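Local structure of phosphoethanolamine N-methyltransferase 1 (4KRG) at residues A[221-224]-A[228-231]; A[303-308]-A[381-386]; A[82-87]-A[93-98]; A[363-366]-A[371-374]. The protein transfers a methyl group from S-adenosylmethionine to phosphoethanolamine, probably as a step of phosphocholine synthesis in a parasitic nematode. One frame throughout, in Å; residues are numbered along the deposited sequence.

Interaction 1: A[221-224]-A[228-231]; sequences TYIR and NWRQ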
loop_
_atom_site.group_PDB
_atom_site.type_symbol
_atom_site.label_atom_id
_atom_site.label_comp_id
_atom_site.label_asym_id
_atom_site.label_seq_id
_atom_site.Cartn_x
_atom_site.Cartn_y
_atom_site.Cartn_z
ATOM N N THR A 221 4.924 8.782 9.133
ATOM C CA THR A 221 5.421 8.848 10.508
ATOM C C THR A 221 6.183 7.597 10.957
ATOM O O THR A 221 7.162 7.685 11.701
ATOM C CB THR A 221 4.262 9.106 11.476
ATOM O OG1 THR A 221 3.639 10.348 11.133
ATOM C CG2 THR A 221 4.746 9.164 12.913
ATOM N N TYR A 222 5.729 6.431 10.511
ATOM C CA TYR A 222 6.387 5.187 10.894
ATOM C C TYR A 222 7.682 4.929 10.140
ATOM O O TYR A 222 8.553 4.210 10.623
ATOM C CB TYR A 222 5.422 4.005 10.830
ATOM C CG TYR A 222 4.661 3.880 12.122
ATOM C CD1 TYR A 222 5.137 3.081 13.146
ATOM C CD2 TYR A 222 3.502 4.607 12.344
ATOM C CE1 TYR A 222 4.471 2.981 14.345
ATOM C CE2 TYR A 222 2.818 4.516 13.547
ATOM C CZ TYR A 222 3.309 3.697 14.542
ATOM O OH TYR A 222 2.648 3.591 15.738
ATOM N N ILE A 223 7.828 5.531 8.969
ATOM C CA ILE A 223 9.119 5.480 8.306
ATOM C C ILE A 223 10.079 6.439 9.004
ATOM O O ILE A 223 11.180 6.043 9.392
ATOM C CB ILE A 223 9.019 5.818 6.817
ATOM C CG1 ILE A 223 8.229 4.727 6.088
ATOM C CG2 ILE A 223 10.415 5.965 6.213
ATOM C CD1 ILE A 223 7.966 5.036 4.637
ATOM N N ARG A 224 9.661 7.691 9.188
ATOM C CA ARG A 224 10.572 8.711 9.709
ATOM C C ARG A 224 11.045 8.421 11.116
ATOM O O ARG A 224 12.218 8.610 11.434
ATOM C CB ARG A 224 9.928 10.096 9.691
ATOM C CG ARG A 224 9.657 10.650 8.315
ATOM C CD ARG A 224 9.391 12.140 8.405
ATOM N NE ARG A 224 8.446 12.467 9.464
ATOM C CZ ARG A 224 7.128 12.371 9.327
ATOM N NH1 ARG A 224 6.621 11.950 8.178
ATOM N NH2 ARG A 224 6.322 12.694 10.329
ATOM N N ASN A 228 10.153 2.034 9.837
ATOM C CA ASN A 228 9.259 0.950 9.480
ATOM C C ASN A 228 8.402 1.321 8.276
ATOM O O ASN A 228 7.564 2.223 8.357
ATOM C CB ASN A 228 8.383 0.595 10.686
ATOM C CG ASN A 228 7.554 -0.649 10.463
ATOM O OD1 ASN A 228 7.648 -1.305 9.421
ATOM N ND2 ASN A 228 6.741 -0.995 11.456
ATOM N N TRP A 229 8.624 0.621 7.164
ATOM C CA TRP A 229 7.901 0.846 5.913
ATOM C C TRP A 229 6.638 0.001 5.826
ATOM O O TRP A 229 5.860 0.135 4.883
ATOM C CB TRP A 229 8.799 0.480 4.718
ATOM C CG TRP A 229 9.740 1.563 4.262
ATOM C CD1 TRP A 229 9.673 2.253 3.091
ATOM C CD2 TRP A 229 10.885 2.070 4.967
ATOM N NE1 TRP A 229 10.704 3.160 3.017
ATOM C CE2 TRP A 229 11.461 3.074 4.154
ATOM C CE3 TRP A 229 11.487 1.778 6.195
ATOM C CZ2 TRP A 229 12.607 3.783 4.536
ATOM C CZ3 TRP A 229 12.618 2.487 6.573
ATOM C CH2 TRP A 229 13.163 3.479 5.745
ATOM N N ARG A 230 6.443 -0.880 6.801
ATOM C CA ARG A 230 5.394 -1.902 6.723
ATOM C C ARG A 230 4.108 -1.555 7.477
ATOM O O ARG A 230 3.262 -2.421 7.700
ATOM C CB ARG A 230 5.929 -3.262 7.181
ATOM C CG ARG A 230 6.931 -3.889 6.217
ATOM C CD ARG A 230 7.688 -5.032 6.873
ATOM N NE ARG A 230 8.240 -5.965 5.891
ATOM C CZ ARG A 230 8.905 -7.070 6.199
ATOM N NH1 ARG A 230 9.124 -7.388 7.470
ATOM N NH2 ARG A 230 9.355 -7.861 5.232
ATOM N N GLN A 231 3.975 -0.295 7.876
ATOM C CA GLN A 231 2.692 0.231 8.318
ATOM C C GLN A 231 1.984 0.686 7.062
ATOM O O GLN A 231 2.238 1.779 6.552
ATOM C CB GLN A 231 2.895 1.405 9.262
ATOM C CG GLN A 231 3.484 0.988 10.590
ATOM C CD GLN A 231 2.518 0.152 11.387
ATOM O OE1 GLN A 231 1.472 0.642 11.808
ATOM N NE2 GLN A 231 2.847 -1.123 11.581
#
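Gln231 and Tyr222 pack together behind the phosphoethanolamine pocket, where helix 220-226 turns back into strand 231-240. The methylene CG of Gln231 lies 3.5 Å from CG of Tyr222, and its amide carbon stands over one face of the phenol ring, offset toward the rim, with amide and ring planes 41° apart. The bend at chi2 of Gln231 (-68°) folds the chain over the ring. Its polar end is spoken for by others: OE1 is hydrogen-bonded to both Arg159 NE and Trp129 NE1, NE2 to Ser161 OG. The helix is tied to the returning chain by a backbone bond from Asn228 N to Tyr222 O, 2.8 Å long and fairly straight at 162°. Asn228 itself forms an Asx turn, its OD1 accepting from Arg230 N at 2.9 Å, with the donor standing above the carbonyl plane, while ND2 bonds to Ser166 O. On the other flank Ile223 crosses the indole of Trp229 at about a right angle. CG2 of Ile223 makes a CH-pi contact over the six-membered ring of Trp229, 3.7 Å from its centroid, and CD1 of Ile223 lies 3.6 Å from CD1 of Trp229. The indole NE1 is bonded to Val350 O. Trp129, Ser161 and Ser166 line the phosphoethanolamine site, and the Gln231 side chain itself comes within about 4 Å of the ligand. The two buried amides are thus bonded partly to pocket residues, consistent with Gln231, packed on Tyr222, and Asn228, anchored by its backbone bond, supporting the site from behind.

Interaction 2: A[303-308]-A[381-386]; sequences PRQRSP and LATCDD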
loop_
_atom_site.group_PDB
_atom_site.type_symbol
_atom_site.label_atom_id
_atom_site.label_comp_id
_atom_site.label_asym_id
_atom_site.label_seq_id
_atom_site.Cartn_x
_atom_site.Cartn_y
_atom_site.Cartn_z
ATOM N N PRO A 303 6.972 -1.423 -13.565
ATOM C CA PRO A 303 5.834 -2.348 -13.630
ATOM C C PRO A 303 6.258 -3.815 -13.617
ATOM O O PRO A 303 5.435 -4.675 -13.289
ATOM C CB PRO A 303 5.190 -2.008 -14.971
ATOM C CG PRO A 303 6.324 -1.492 -15.802
ATOM C CD PRO A 303 7.194 -0.731 -14.847
ATOM N N ARG A 304 7.512 -4.086 -13.977
ATOM C CA ARG A 304 8.053 -5.449 -13.992
ATOM C C ARG A 304 7.155 -6.418 -14.753
ATOM O O ARG A 304 6.703 -7.420 -14.200
ATOM C CB ARG A 304 8.284 -5.956 -12.566
ATOM C CG ARG A 304 9.215 -5.077 -11.730
ATOM C CD ARG A 304 9.204 -5.531 -10.288
ATOM N NE ARG A 304 9.822 -4.573 -9.379
ATOM C CZ ARG A 304 10.714 -4.900 -8.452
ATOM N NH1 ARG A 304 11.090 -6.162 -8.315
ATOM N NH2 ARG A 304 11.223 -3.970 -7.664
ATOM N N GLN A 305 6.903 -6.113 -16.021
ATOM C CA GLN A 305 6.060 -6.960 -16.850
ATOM C C GLN A 305 6.848 -8.090 -17.502
ATOM O O GLN A 305 6.502 -9.261 -17.365
ATOM C CB GLN A 305 5.348 -6.146 -17.928
ATOM C CG GLN A 305 4.519 -7.030 -18.834
ATOM C CD GLN A 305 3.909 -6.299 -20.005
ATOM O OE1 GLN A 305 2.684 -6.205 -20.117
ATOM N NE2 GLN A 305 4.754 -5.801 -20.907
ATOM N N ARG A 306 7.908 -7.737 -18.219
ATOM C CA ARG A 306 8.701 -8.731 -18.932
ATOM C C ARG A 306 9.425 -9.661 -17.968
ATOM O O ARG A 306 9.637 -10.831 -18.263
ATOM C CB ARG A 306 9.702 -8.042 -19.861
ATOM C CG ARG A 306 10.573 -8.990 -20.671
ATOM C CD ARG A 306 9.738 -9.920 -21.532
ATOM N NE ARG A 306 8.810 -9.179 -22.380
ATOM C CZ ARG A 306 7.864 -9.740 -23.126
ATOM N NH1 ARG A 306 7.716 -11.057 -23.132
ATOM N NH2 ARG A 306 7.065 -8.981 -23.862
ATOM N N SER A 307 9.790 -9.140 -16.807
ATOM C CA SER A 307 10.609 -9.887 -15.870
ATOM C C SER A 307 10.527 -9.263 -14.493
ATOM O O SER A 307 10.480 -8.044 -14.373
ATOM C CB SER A 307 12.065 -9.879 -16.337
ATOM O OG SER A 307 12.935 -10.230 -15.275
ATOM N N PRO A 308 10.532 -10.093 -13.440
ATOM C CA PRO A 308 10.525 -9.528 -12.084
ATOM C C PRO A 308 11.814 -8.776 -11.762
ATOM O O PRO A 308 11.840 -7.921 -10.872
ATOM C CB PRO A 308 10.400 -10.768 -11.192
ATOM C CG PRO A 308 10.933 -11.888 -12.023
ATOM C CD PRO A 308 10.552 -11.564 -13.431
ATOM N N LEU A 381 6.999 2.811 -22.021
ATOM C CA LEU A 381 6.340 2.770 -23.326
ATOM C C LEU A 381 5.757 1.387 -23.605
ATOM O O LEU A 381 4.735 1.260 -24.274
ATOM C CB LEU A 381 7.315 3.155 -24.441
ATOM C CG LEU A 381 8.231 4.355 -24.203
ATOM C CD1 LEU A 381 9.110 4.613 -25.417
ATOM C CD2 LEU A 381 7.434 5.587 -23.882
ATOM N N ALA A 382 6.410 0.359 -23.074
ATOM C CA ALA A 382 6.010 -1.018 -23.315
ATOM C C ALA A 382 4.657 -1.353 -22.685
ATOM O O ALA A 382 3.883 -2.130 -23.240
ATOM C CB ALA A 382 7.088 -1.968 -22.804
ATOM N N THR A 383 4.366 -0.752 -21.534
ATOM C CA THR A 383 3.187 -1.132 -20.750
ATOM C C THR A 383 2.076 -0.078 -20.665
ATOM O O THR A 383 0.937 -0.407 -20.324
ATOM C CB THR A 383 3.573 -1.554 -19.314
ATOM O OG1 THR A 383 4.008 -0.409 -18.576
ATOM C CG2 THR A 383 4.683 -2.583 -19.335
ATOM N N CYS A 384 2.402 1.180 -20.960
ATOM C CA CYS A 384 1.437 2.277 -20.825
ATOM C C CYS A 384 1.014 2.864 -22.166
ATOM O O CYS A 384 1.783 2.826 -23.131
ATOM C CB CYS A 384 2.031 3.396 -19.972
ATOM S SG CYS A 384 2.608 2.848 -18.365
ATOM N N ASP A 385 -0.194 3.426 -22.221
ATOM C CA ASP A 385 -0.651 4.083 -23.448
ATOM C C ASP A 385 -0.285 5.568 -23.496
ATOM O O ASP A 385 0.113 6.155 -22.483
ATOM C CB ASP A 385 -2.152 3.859 -23.708
ATOM C CG ASP A 385 -3.044 4.452 -22.629
ATOM O OD1 ASP A 385 -2.557 5.219 -21.771
ATOM O OD2 ASP A 385 -4.261 4.158 -22.647
ATOM N N ASP A 386 -0.413 6.163 -24.679
ATOM C CA ASP A 386 -0.091 7.570 -24.875
ATOM C C ASP A 386 -0.818 8.485 -23.905
ATOM O O ASP A 386 -0.215 9.393 -23.335
ATOM C CB ASP A 386 -0.413 8.004 -26.305
ATOM C CG ASP A 386 0.592 7.495 -27.305
ATOM O OD1 ASP A 386 1.674 7.042 -26.877
ATOM O OD2 ASP A 386 0.295 7.557 -28.517
#
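Thr383 turns its two branches toward different residues of the 303-308 loop, its CG2 methyl facing Gln305 and its hydroxyl facing Pro303. Both segments follow neighbouring parallel strands, 297-302 and 372-378, at the same end of a sheet whose strand order is consistent with the Rossmann-like fold of class I methyltransferases, here probably in the second of the two domains. The side chains of Gln305 and Thr383 run antiparallel, each passing the other. Gln305 is carried alongside the threonine by a chi1 of 177° and an extended chain beyond CG, its CB 3.9 Å from CG2 of Thr383. Pro303 meets Thr383 at a slant instead, its ring carbon CG lying 3.8 Å from Thr383 OG1 and 4.0 Å from Thr383 CG2. That is an apolar edge against a hydroxyl whose hydrogen-bonding partner is Glu379 O, in the preceding turn. The carboxylate of Glu379 also joins the two sides, since OE1 and OE2 accept from the backbone N atoms of Gln305 and Arg306. Between the segments themselves the contact is small, dispersive and partly solvent-exposed. At its outer margin the amide nitrogen NE2 of Gln305 rests 3.6 Å from the CG2 methyl of Thr383.

Interaction 3: A[82-87]-A[93-98]; sequences VLSTDF and EKNQER. With SAH (S-adenosyl-L-homocysteine), chain D.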
loop_
_atom_site.group_PDB
_atom_site.type_symbol
_atom_site.label_atom_id
_atom_site.label_comp_id
_atom_site.label_asym_id
_atom_site.label_seq_id
_atom_site.Cartn_x
_atom_site.Cartn_y
_atom_site.Cartn_z
ATOM N N VAL A 82 -21.031 10.250 12.610
ATOM C CA VAL A 82 -20.066 9.171 12.769
ATOM C C VAL A 82 -20.594 8.173 13.788
ATOM O O VAL A 82 -21.040 8.561 14.865
ATOM C CB VAL A 82 -18.702 9.702 13.251
ATOM C CG1 VAL A 82 -17.677 8.573 13.323
ATOM C CG2 VAL A 82 -18.216 10.827 12.349
ATOM N N LEU A 83 -20.560 6.894 13.435
ATOM C CA LEU A 83 -20.800 5.829 14.400
ATOM C C LEU A 83 -19.461 5.264 14.837
ATOM O O LEU A 83 -18.686 4.771 14.018
ATOM C CB LEU A 83 -21.643 4.712 13.791
ATOM C CG LEU A 83 -21.655 3.422 14.613
ATOM C CD1 LEU A 83 -22.357 3.644 15.936
ATOM C CD2 LEU A 83 -22.309 2.289 13.843
ATOM N N SER A 84 -19.193 5.328 16.133
ATOM C CA SER A 84 -17.901 4.928 16.662
ATOM C C SER A 84 -18.074 3.684 17.530
ATOM O O SER A 84 -18.848 3.696 18.488
ATOM C CB SER A 84 -17.331 6.076 17.482
ATOM O OG SER A 84 -15.927 6.055 17.478
ATOM N N THR A 85 -17.368 2.605 17.190
ATOM C CA THR A 85 -17.540 1.327 17.886
ATOM C C THR A 85 -16.208 0.743 18.366
ATOM O O THR A 85 -15.166 0.961 17.751
ATOM C CB THR A 85 -18.217 0.273 16.988
ATOM O OG1 THR A 85 -17.268 -0.236 16.041
ATOM C CG2 THR A 85 -19.396 0.866 16.241
ATOM N N ASP A 86 -16.257 -0.009 19.463
ATOM C CA ASP A 86 -15.100 -0.754 19.957
ATOM C C ASP A 86 -15.611 -1.842 20.887
ATOM O O ASP A 86 -16.659 -1.674 21.512
ATOM C CB ASP A 86 -14.135 0.171 20.705
ATOM C CG ASP A 86 -12.718 -0.377 20.757
ATOM O OD1 ASP A 86 -11.932 -0.079 19.831
ATOM O OD2 ASP A 86 -12.386 -1.108 21.718
ATOM N N PHE A 87 -14.892 -2.957 20.988
ATOM C CA PHE A 87 -15.366 -4.024 21.872
ATOM C C PHE A 87 -14.847 -3.920 23.313
ATOM O O PHE A 87 -15.232 -4.703 24.178
ATOM C CB PHE A 87 -15.226 -5.429 21.243
ATOM C CG PHE A 87 -13.812 -5.955 21.148
ATOM C CD1 PHE A 87 -13.599 -7.294 20.875
ATOM C CD2 PHE A 87 -12.712 -5.132 21.318
ATOM C CE1 PHE A 87 -12.328 -7.803 20.784
ATOM C CE2 PHE A 87 -11.432 -5.641 21.230
ATOM C CZ PHE A 87 -11.239 -6.975 20.960
ATOM N N GLU A 93 -15.956 4.470 26.689
ATOM C CA GLU A 93 -16.226 5.436 27.747
ATOM C C GLU A 93 -15.270 6.626 27.685
ATOM O O GLU A 93 -15.694 7.769 27.803
ATOM C CB GLU A 93 -16.197 4.760 29.118
ATOM C CG GLU A 93 -17.365 3.822 29.339
ATOM C CD GLU A 93 -17.194 2.954 30.560
ATOM O OE1 GLU A 93 -16.084 2.948 31.139
ATOM O OE2 GLU A 93 -18.171 2.276 30.943
ATOM N N LYS A 94 -13.983 6.357 27.491
ATOM C CA LYS A 94 -13.004 7.432 27.314
ATOM C C LYS A 94 -13.297 8.245 26.039
ATOM O O LYS A 94 -13.153 9.463 26.029
ATOM C CB LYS A 94 -11.578 6.867 27.319
ATOM C CG LYS A 94 -10.474 7.880 27.048
ATOM C CD LYS A 94 -10.606 9.128 27.912
ATOM C CE LYS A 94 -9.406 9.304 28.822
ATOM N NZ LYS A 94 -9.280 10.712 29.293
ATOM N N ASN A 95 -13.722 7.557 24.981
ATOM C CA ASN A 95 -14.153 8.177 23.724
ATOM C C ASN A 95 -15.270 9.199 23.971
ATOM O O ASN A 95 -15.196 10.348 23.521
ATOM C CB ASN A 95 -14.641 7.064 22.784
ATOM C CG ASN A 95 -14.639 7.459 21.322
ATOM O OD1 ASN A 95 -14.753 8.633 20.971
ATOM N ND2 ASN A 95 -14.529 6.457 20.452
ATOM N N GLN A 96 -16.299 8.778 24.701
ATOM C CA GLN A 96 -17.435 9.646 25.039
ATOM C C GLN A 96 -17.069 10.837 25.914
ATOM O O GLN A 96 -17.751 11.858 25.896
ATOM C CB GLN A 96 -18.532 8.844 25.743
ATOM C CG GLN A 96 -19.166 7.755 24.902
ATOM C CD GLN A 96 -20.111 6.890 25.701
ATOM O OE1 GLN A 96 -19.701 5.886 26.286
ATOM N NE2 GLN A 96 -21.383 7.282 25.747
ATOM N N GLU A 97 -16.016 10.698 26.707
ATOM C CA GLU A 97 -15.587 11.779 27.584
ATOM C C GLU A 97 -14.845 12.842 26.782
ATOM O O GLU A 97 -15.159 14.029 26.870
ATOM C CB GLU A 97 -14.700 11.235 28.702
ATOM C CG GLU A 97 -14.188 12.286 29.666
ATOM C CD GLU A 97 -13.422 11.680 30.830
ATOM O OE1 GLU A 97 -13.583 10.465 31.090
ATOM O OE2 GLU A 97 -12.656 12.420 31.485
ATOM N N ARG A 98 -13.872 12.403 25.988
ATOM C CA ARG A 98 -13.083 13.296 25.149
ATOM C C ARG A 98 -13.981 14.063 24.186
ATOM O O ARG A 98 -13.744 15.231 23.895
ATOM C CB ARG A 98 -12.052 12.491 24.350
ATOM C CG ARG A 98 -11.060 11.694 25.196
ATOM C CD ARG A 98 -10.183 10.796 24.330
ATOM N NE ARG A 98 -9.468 11.559 23.311
ATOM C CZ ARG A 98 -9.734 11.514 22.009
ATOM N NH1 ARG A 98 -10.694 10.727 21.554
ATOM N NH2 ARG A 98 -9.036 12.261 21.163
HETATM N N SAH D . -8.164 2.367 15.670
HETATM C CA SAH D . -7.733 3.062 16.893
HETATM C CB SAH D . -7.292 1.987 17.945
HETATM C CG SAH D . -6.220 1.025 17.437
HETATM S SD SAH D . -5.850 -0.374 18.533
HETATM C C SAH D . -6.643 4.016 16.607
HETATM O O SAH D . -5.824 3.762 15.738
HETATM O OXT SAH D . -6.393 4.872 17.428
HETATM C "C5'" SAH D . -7.193 -1.561 18.265
HETATM C "C4'" SAH D . -8.529 -1.198 18.621
HETATM O "O4'" SAH D . -9.466 -2.060 17.922
HETATM C "C3'" SAH D . -8.778 -1.392 20.062
HETATM O "O3'" SAH D . -9.610 -0.357 20.535
HETATM C "C2'" SAH D . -9.489 -2.660 20.137
HETATM O "O2'" SAH D . -10.307 -2.713 21.272
HETATM C "C1'" SAH D . -10.280 -2.659 18.883
HETATM N N9 SAH D . -10.706 -4.029 18.431
HETATM C C8 SAH D . -9.920 -5.066 18.113
HETATM N N7 SAH D . -10.707 -6.027 17.628
HETATM C C5 SAH D . -11.976 -5.614 17.629
HETATM C C6 SAH D . -13.193 -6.200 17.242
HETATM N N6 SAH D . -13.246 -7.476 16.735
HETATM N N1 SAH D . -14.316 -5.472 17.378
HETATM C C2 SAH D . -14.299 -4.236 17.864
HETATM N N3 SAH D . -13.150 -3.651 18.244
HETATM C C4 SAH D . -11.983 -4.312 18.135
#
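Asn95 of helix 89-98 reaches strand 81-86 with its amide nitrogen: ND2 donates to Ser84 OG at 3.3 Å, a weak bond bent to 138°. CG of Asn95 is anti to the backbone N (chi1 -159°), which aims the amide at the strand. Ser84 OG is also hydrogen-bonded to Thr72 OG1 of helix 70-78, and Asn95 ND2 makes a second weak bond to Gly67 O. Gly67 connects this small polar cluster to the bound S-adenosylhomocysteine, because its backbone N is bonded to OD1 of Asp86. Two residues beyond Ser84, the Asp86 carboxylate takes both ribose hydroxyls. OD2 of Asp86 accepts from O2' of the ligand at 2.7 Å, whereas OD1 is modelled 2.4 Å from O3', a hydrogen bond whose exact length is doubtful. A further bond from Ile88 N to OD2 helps fix the rotation of the carboxylate. Phe87 then covers the adenine: C5 of the ligand stands 3.5 Å above the centre of its ring, and O2' approaches the ring edge in plane, 3.1 Å from CE2 of Phe87. Strand 81-86 and helix 89-98 form, with strand 105-109, a beta-alpha-beta unit of the Rossmann-like methyltransferase domain; the glycine-rich turn around Gly67 follows the neighbouring strand 60-64. An acidic residue that ends the second strand and binds the ribose hydroxyls is a hallmark of class I methyltransferases.

Interaction 4: A[363-366]-A[371-374]; sequences DYWN and SFDC. With BOG (octyl beta-D-glucopyranoside), chain E.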
loop_
_atom_site.group_PDB
_atom_site.type_symbol
_atom_site.label_atom_id
_atom_site.label_comp_id
_atom_site.label_asym_id
_atom_site.label_seq_id
_atom_site.Cartn_x
_atom_site.Cartn_y
_atom_site.Cartn_z
ATOM N N ASP A 363 -3.007 10.121 -10.726
ATOM C CA ASP A 363 -4.151 10.700 -10.016
ATOM C C ASP A 363 -3.789 11.063 -8.582
ATOM O O ASP A 363 -4.021 12.184 -8.142
ATOM C CB ASP A 363 -5.343 9.747 -10.013
ATOM C CG ASP A 363 -6.065 9.704 -11.344
ATOM O OD1 ASP A 363 -5.865 10.624 -12.163
ATOM O OD2 ASP A 363 -6.845 8.749 -11.568
ATOM N N TYR A 364 -3.229 10.100 -7.863
ATOM C CA TYR A 364 -2.745 10.307 -6.504
ATOM C C TYR A 364 -1.884 11.560 -6.387
ATOM O O TYR A 364 -2.121 12.421 -5.543
ATOM C CB TYR A 364 -1.928 9.087 -6.080
ATOM C CG TYR A 364 -1.455 9.079 -4.650
ATOM C CD1 TYR A 364 -2.249 8.558 -3.645
ATOM C CD2 TYR A 364 -0.198 9.548 -4.314
ATOM C CE1 TYR A 364 -1.814 8.524 -2.340
ATOM C CE2 TYR A 364 0.249 9.522 -3.010
ATOM C CZ TYR A 364 -0.564 9.006 -2.026
ATOM O OH TYR A 364 -0.131 8.977 -0.723
ATOM N N TRP A 365 -0.883 11.670 -7.249
ATOM C CA TRP A 365 0.062 12.771 -7.122
ATOM C C TRP A 365 -0.496 14.084 -7.663
ATOM O O TRP A 365 -0.149 15.159 -7.186
ATOM C CB TRP A 365 1.416 12.400 -7.732
ATOM C CG TRP A 365 2.128 11.364 -6.921
ATOM C CD1 TRP A 365 2.430 10.085 -7.296
ATOM C CD2 TRP A 365 2.600 11.522 -5.580
ATOM N NE1 TRP A 365 3.076 9.438 -6.271
ATOM C CE2 TRP A 365 3.196 10.291 -5.202
ATOM C CE3 TRP A 365 2.591 12.569 -4.651
ATOM C CZ2 TRP A 365 3.772 10.093 -3.946
ATOM C CZ3 TRP A 365 3.155 12.376 -3.411
ATOM C CH2 TRP A 365 3.749 11.143 -3.071
ATOM N N ASN A 366 -1.386 13.988 -8.642
ATOM C CA ASN A 366 -2.122 15.149 -9.122
ATOM C C ASN A 366 -2.929 15.779 -7.997
ATOM O O ASN A 366 -2.884 16.992 -7.783
ATOM C CB ASN A 366 -3.081 14.731 -10.230
ATOM C CG ASN A 366 -2.830 15.462 -11.518
ATOM O OD1 ASN A 366 -2.672 14.843 -12.575
ATOM N ND2 ASN A 366 -2.795 16.791 -11.445
ATOM N N SER A 371 5.141 17.967 -7.815
ATOM C CA SER A 371 5.958 18.218 -8.988
ATOM C C SER A 371 7.324 17.572 -8.756
ATOM O O SER A 371 8.207 18.163 -8.138
ATOM C CB SER A 371 6.084 19.715 -9.250
ATOM O OG SER A 371 4.836 20.262 -9.650
ATOM N N PHE A 372 7.485 16.343 -9.233
ATOM C CA PHE A 372 8.741 15.626 -9.053
ATOM C C PHE A 372 9.833 16.258 -9.897
ATOM O O PHE A 372 9.540 17.010 -10.823
ATOM C CB PHE A 372 8.577 14.160 -9.430
ATOM C CG PHE A 372 7.704 13.389 -8.490
ATOM C CD1 PHE A 372 8.261 12.660 -7.451
ATOM C CD2 PHE A 372 6.326 13.389 -8.640
ATOM C CE1 PHE A 372 7.460 11.943 -6.579
ATOM C CE2 PHE A 372 5.521 12.674 -7.769
ATOM C CZ PHE A 372 6.092 11.951 -6.739
ATOM N N ASP A 373 11.089 15.945 -9.589
ATOM C CA ASP A 373 12.222 16.594 -10.254
ATOM C C ASP A 373 12.721 15.886 -11.514
ATOM O O ASP A 373 13.387 16.494 -12.348
ATOM C CB ASP A 373 13.378 16.794 -9.267
ATOM C CG ASP A 373 13.049 17.815 -8.185
ATOM O OD1 ASP A 373 13.007 19.027 -8.504
ATOM O OD2 ASP A 373 12.834 17.409 -7.022
ATOM N N CYS A 374 12.391 14.603 -11.640
ATOM C CA CYS A 374 12.808 13.784 -12.771
ATOM C C CYS A 374 12.056 12.456 -12.743
ATOM O O CYS A 374 11.431 12.112 -11.737
ATOM C CB CYS A 374 14.310 13.516 -12.702
ATOM S SG CYS A 374 14.782 12.544 -11.263
HETATM C C1 BOG E . 7.769 17.624 -4.557
HETATM O O1 BOG E . 7.031 16.606 -3.987
HETATM C C2 BOG E . 7.131 18.973 -4.293
HETATM O O2 BOG E . 5.870 19.013 -4.942
HETATM C C3 BOG E . 7.996 20.070 -4.814
HETATM O O3 BOG E . 7.401 21.358 -4.494
HETATM C C4 BOG E . 9.380 19.994 -4.256
HETATM O O4 BOG E . 10.216 21.017 -4.833
HETATM C C5 BOG E . 9.998 18.631 -4.531
HETATM O O5 BOG E . 9.141 17.562 -3.996
HETATM C C6 BOG E . 11.317 18.520 -3.905
HETATM O O6 BOG E . 12.182 17.953 -4.838
HETATM C "C1'" BOG E . 7.087 15.397 -4.741
HETATM C "C2'" BOG E . 6.185 14.356 -4.028
HETATM C "C3'" BOG E . 6.593 14.148 -2.579
HETATM C "C4'" BOG E . 7.030 12.893 -2.145
HETATM C "C5'" BOG E . 8.087 12.823 -1.006
HETATM C "C6'" BOG E . 8.357 11.396 -0.511
HETATM C "C7'" BOG E . 9.530 10.696 -1.242
HETATM C "C8'" BOG E . 10.715 10.539 -0.352
#
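Ser371 N, one residue ahead of the Phe372 side chain that packs on Trp365, donates a 3.1 Å hydrogen bond to O2 of a bound octyl glucoside, nearly straight at 159°. The detergent lies beside an aromatic pair. Phe372 presents its edge to the face of Trp365 in a T-shaped stack, with the phenyl and five-membered-ring centroids 4.9 Å apart and the planes at 89°. The leading atom is CZ of Phe372, 3.7 Å from CE2 of Trp365 and standing above the middle of the indole. Trp365 holds its CG anti to the carbonyl carbon (chi1 -70°), which swings the indole off helix 358-367 toward the loop. Its opposite face is covered by Tyr364, whose CD2 stands over the ring system. The octyl chain fills in beside the pair. Its first carbon, C1', lies over the face of Phe372, and C2' comes 3.6 Å from CZ of Phe372 and 3.7 Å from CZ3 of Trp365. Sugar and tail thus meet different surfaces, with backbone N-H and Lys397 NZ holding the head group and rings taking the alkyl chain. Lys397 also forms a salt bridge with Asp373 OD1. The pair marks the place where helix 358-367 passes through a short loop into strand 372-378: Trp365 meets Trp326 of strand 324-329 edge-to-face, Phe372 packs on Tyr299 of strand 297-302, and the backbone of Phe372 is hydrogen-bonded to Ile395 and Lys397.

How the interactions relate
Interactions 1, 3 and 4 are buried, whereas interaction 2 lies partly at the surface and is the one whose segments share neither a hydrogen bond nor a ring stack. Interaction 3 belongs to the methyltransferase domain that holds S-adenosylhomocysteine and is polar and small, while interaction 1, about 27 Å away between centres, backs the phosphoethanolamine site with mixed apolar and amide chemistry. Interactions 2 and 4 belong to the probable second Rossmann-like unit and share one run of chain: strand 372-378, which 371-374 enters, leads directly into helix 380-383. Aromatic packing dominates interaction 4, in contrast to the threonine, proline and glutamine contacts of interaction 2. Interactions 2 and 3 lie farthest apart, about 47 Å between centres.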